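Local structure of ABC transporter, periplasmic substrate-binding protein (Vibrio cholerae O1 biovar eltor, 1TWY) at residues S83-E88 with S236-I241. The protein probably binds phosphate in the periplasm and hands it to an ABC-type transporter for import. Sequence-based numbering, arbitrary orientation.
Sequences SRYLTE and SRPFLI. With PO4 (phosphate ion), chain I.
With chi1 at -65°, the Tyr85 side chain sets CG beside its backbone N, and chi2 of -75° presents a ring face to Pro238, while Leu240, with its CG likewise beside the backbone N, brings CD1 up to CA and ring atom CD1 of Tyr85. Pro238 CG lies 3.6 Å from the centroid of the Tyr85 ring and 10° off the ring normal, the geometry of a CH-pi contact. The Leu240 and Tyr85 side chains cross at about a right angle, with Leu240 CD1 4.1 Å from Tyr85 CD1 and 3.5 Å from Arg84 O. Closer to strand 79-82, Ser83 CA comes within 3.1 Å of Pro238 O as a CA-H...O contact. These contacts lay the loop after strand 79-82 over strand 236-243, which pairs antiparallel with strand 79-82 in the mixed sheet of a periplasmic binding protein fold. At the loop's start Ser83 OG donates to O1 of the phosphate ion at 2.7 Å; Ser35, Thr36, Ser37 and Ser65 also bind this ion, consistent with an anion-receptor site. Arg237, paired with Asp103, runs its aliphatic chain past Ser83 O, with CB 3.6 Å from that oxygen, and Phe239 CE1 lies over one face of the Arg237 guanidinium, offset toward its rim, 3.8 Å above the plane.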
loop_
_atom_site.group_PDB
_atom_site.type_symbol
_atom_site.label_atom_id
_atom_site.label_comp_id
_atom_site.label_asym_id
_atom_site.label_seq_id
_atom_site.Cartn_x
_atom_site.Cartn_y
_atom_site.Cartn_z
ATOM N N SER A 83 -2.592 -2.042 6.426
ATOM C CA SER A 83 -1.961 -2.182 5.147
ATOM C C SER A 83 -0.577 -2.823 5.154
ATOM O O SER A 83 0.287 -2.585 4.267
ATOM C CB SER A 83 -1.972 -0.809 4.509
ATOM O OG SER A 83 -1.243 0.087 5.392
ATOM N N ARG A 84 -0.320 -3.634 6.153
ATOM C CA ARG A 84 0.929 -4.350 6.375
ATOM C C ARG A 84 0.659 -5.542 7.207
ATOM O O ARG A 84 -0.375 -5.613 7.883
ATOM C CB ARG A 84 1.956 -3.516 7.104
ATOM C CG ARG A 84 1.464 -3.043 8.442
ATOM C CD ARG A 84 2.550 -2.325 9.214
ATOM N NE ARG A 84 2.129 -1.771 10.503
ATOM C CZ ARG A 84 2.050 -2.474 11.632
ATOM N NH1 ARG A 84 2.219 -3.772 11.617
ATOM N NH2 ARG A 84 1.692 -1.875 12.780
ATOM N N TYR A 85 1.513 -6.553 7.108
ATOM C CA TYR A 85 1.428 -7.683 8.012
ATOM C C TYR A 85 1.786 -7.221 9.441
ATOM O O TYR A 85 2.431 -6.186 9.665
ATOM C CB TYR A 85 2.340 -8.821 7.528
ATOM C CG TYR A 85 1.910 -9.395 6.204
ATOM C CD1 TYR A 85 0.822 -10.214 6.123
ATOM C CD2 TYR A 85 2.668 -9.203 4.991
ATOM C CE1 TYR A 85 0.446 -10.738 4.957
ATOM C CE2 TYR A 85 2.215 -9.763 3.819
ATOM C CZ TYR A 85 1.072 -10.496 3.825
ATOM O OH TYR A 85 0.548 -11.105 2.672
ATOM N N LEU A 86 1.306 -7.997 10.389
ATOM C CA LEU A 86 1.500 -7.737 11.812
ATOM C C LEU A 86 2.909 -8.265 12.150
ATOM O O LEU A 86 3.439 -9.202 11.513
ATOM C CB LEU A 86 0.457 -8.506 12.610
ATOM C CG LEU A 86 -0.715 -7.709 13.185
ATOM C CD1 LEU A 86 -1.403 -7.054 12.124
ATOM C CD2 LEU A 86 -1.640 -8.677 13.980
ATOM N N THR A 87 3.510 -7.632 13.128
ATOM C CA THR A 87 4.787 -8.136 13.694
ATOM C C THR A 87 4.534 -9.307 14.659
ATOM O O THR A 87 3.384 -9.654 15.061
ATOM C CB THR A 87 5.556 -6.968 14.401
ATOM O OG1 THR A 87 4.788 -6.430 15.485
ATOM C CG2 THR A 87 5.724 -5.777 13.420
ATOM N N GLU A 88 5.643 -9.930 15.023
ATOM C CA GLU A 88 5.688 -10.908 16.083
ATOM C C GLU A 88 4.966 -10.404 17.305
ATOM O O GLU A 88 4.072 -11.074 17.811
ATOM C CB GLU A 88 7.165 -11.191 16.431
ATOM C CG GLU A 88 7.860 -12.155 15.468
ATOM C CD GLU A 88 7.355 -13.585 15.620
ATOM O OE1 GLU A 88 6.509 -13.829 16.531
ATOM O OE2 GLU A 88 7.815 -14.461 14.839
ATOM N N SER A 236 3.963 -5.202 -3.445
ATOM C CA SER A 236 2.569 -5.138 -3.107
ATOM C C SER A 236 2.445 -5.220 -1.600
ATOM O O SER A 236 3.330 -5.644 -0.880
ATOM C CB SER A 236 1.805 -6.257 -3.723
ATOM O OG SER A 236 2.013 -7.416 -2.975
ATOM N N ARG A 237 1.320 -4.784 -1.111
ATOM C CA ARG A 237 1.102 -4.803 0.315
ATOM C C ARG A 237 -0.296 -5.369 0.543
ATOM O O ARG A 237 -1.154 -5.232 -0.314
ATOM C CB ARG A 237 1.165 -3.394 0.912
ATOM C CG ARG A 237 0.130 -2.479 0.390
ATOM C CD ARG A 237 0.427 -1.056 0.679
ATOM N NE ARG A 237 -0.492 -0.174 0.011
ATOM C CZ ARG A 237 -0.890 1.011 0.480
ATOM N NH1 ARG A 237 -0.393 1.423 1.598
ATOM N NH2 ARG A 237 -1.813 1.762 -0.161
ATOM N N PRO A 238 -0.490 -6.057 1.665
ATOM C CA PRO A 238 -1.783 -6.599 2.005
ATOM C C PRO A 238 -2.735 -5.592 2.612
ATOM O O PRO A 238 -2.230 -4.718 3.380
ATOM C CB PRO A 238 -1.428 -7.692 3.093
ATOM C CG PRO A 238 -0.250 -7.141 3.735
ATOM C CD PRO A 238 0.538 -6.456 2.621
ATOM N N PHE A 239 -4.043 -5.679 2.349
ATOM C CA PHE A 239 -5.035 -5.004 3.153
ATOM C C PHE A 239 -5.608 -6.104 4.052
ATOM O O PHE A 239 -6.271 -6.982 3.548
ATOM C CB PHE A 239 -6.135 -4.457 2.305
ATOM C CG PHE A 239 -5.767 -3.171 1.515
ATOM C CD1 PHE A 239 -4.498 -2.652 1.577
ATOM C CD2 PHE A 239 -6.728 -2.496 0.821
ATOM C CE1 PHE A 239 -4.192 -1.446 0.923
ATOM C CE2 PHE A 239 -6.448 -1.312 0.164
ATOM C CZ PHE A 239 -5.172 -0.803 0.210
ATOM N N LEU A 240 -5.266 -6.118 5.338
ATOM C CA LEU A 240 -5.755 -7.091 6.302
ATOM C C LEU A 240 -6.849 -6.565 7.121
ATOM O O LEU A 240 -6.980 -5.367 7.516
ATOM C CB LEU A 240 -4.617 -7.488 7.234
ATOM C CG LEU A 240 -3.345 -8.048 6.633
ATOM C CD1 LEU A 240 -2.450 -8.452 7.773
ATOM C CD2 LEU A 240 -3.657 -9.281 5.657
ATOM N N ILE A 241 -7.740 -7.466 7.492
ATOM C CA ILE A 241 -8.857 -7.244 8.371
ATOM C C ILE A 241 -8.641 -8.173 9.613
ATOM O O ILE A 241 -8.427 -9.372 9.447
ATOM C CB ILE A 241 -10.157 -7.627 7.723
ATOM C CG1 ILE A 241 -10.364 -6.877 6.351
ATOM C CG2 ILE A 241 -11.313 -7.323 8.628
ATOM C CD1 ILE A 241 -10.471 -5.428 6.504
HETATM P P PO4 I . -1.742 3.323 6.752
HETATM O O1 PO4 I . -2.360 2.557 5.570
HETATM O O2 PO4 I . -0.357 4.004 6.223
HETATM O O3 PO4 I . -2.686 4.461 7.292
HETATM O O4 PO4 I . -1.283 2.474 7.918
#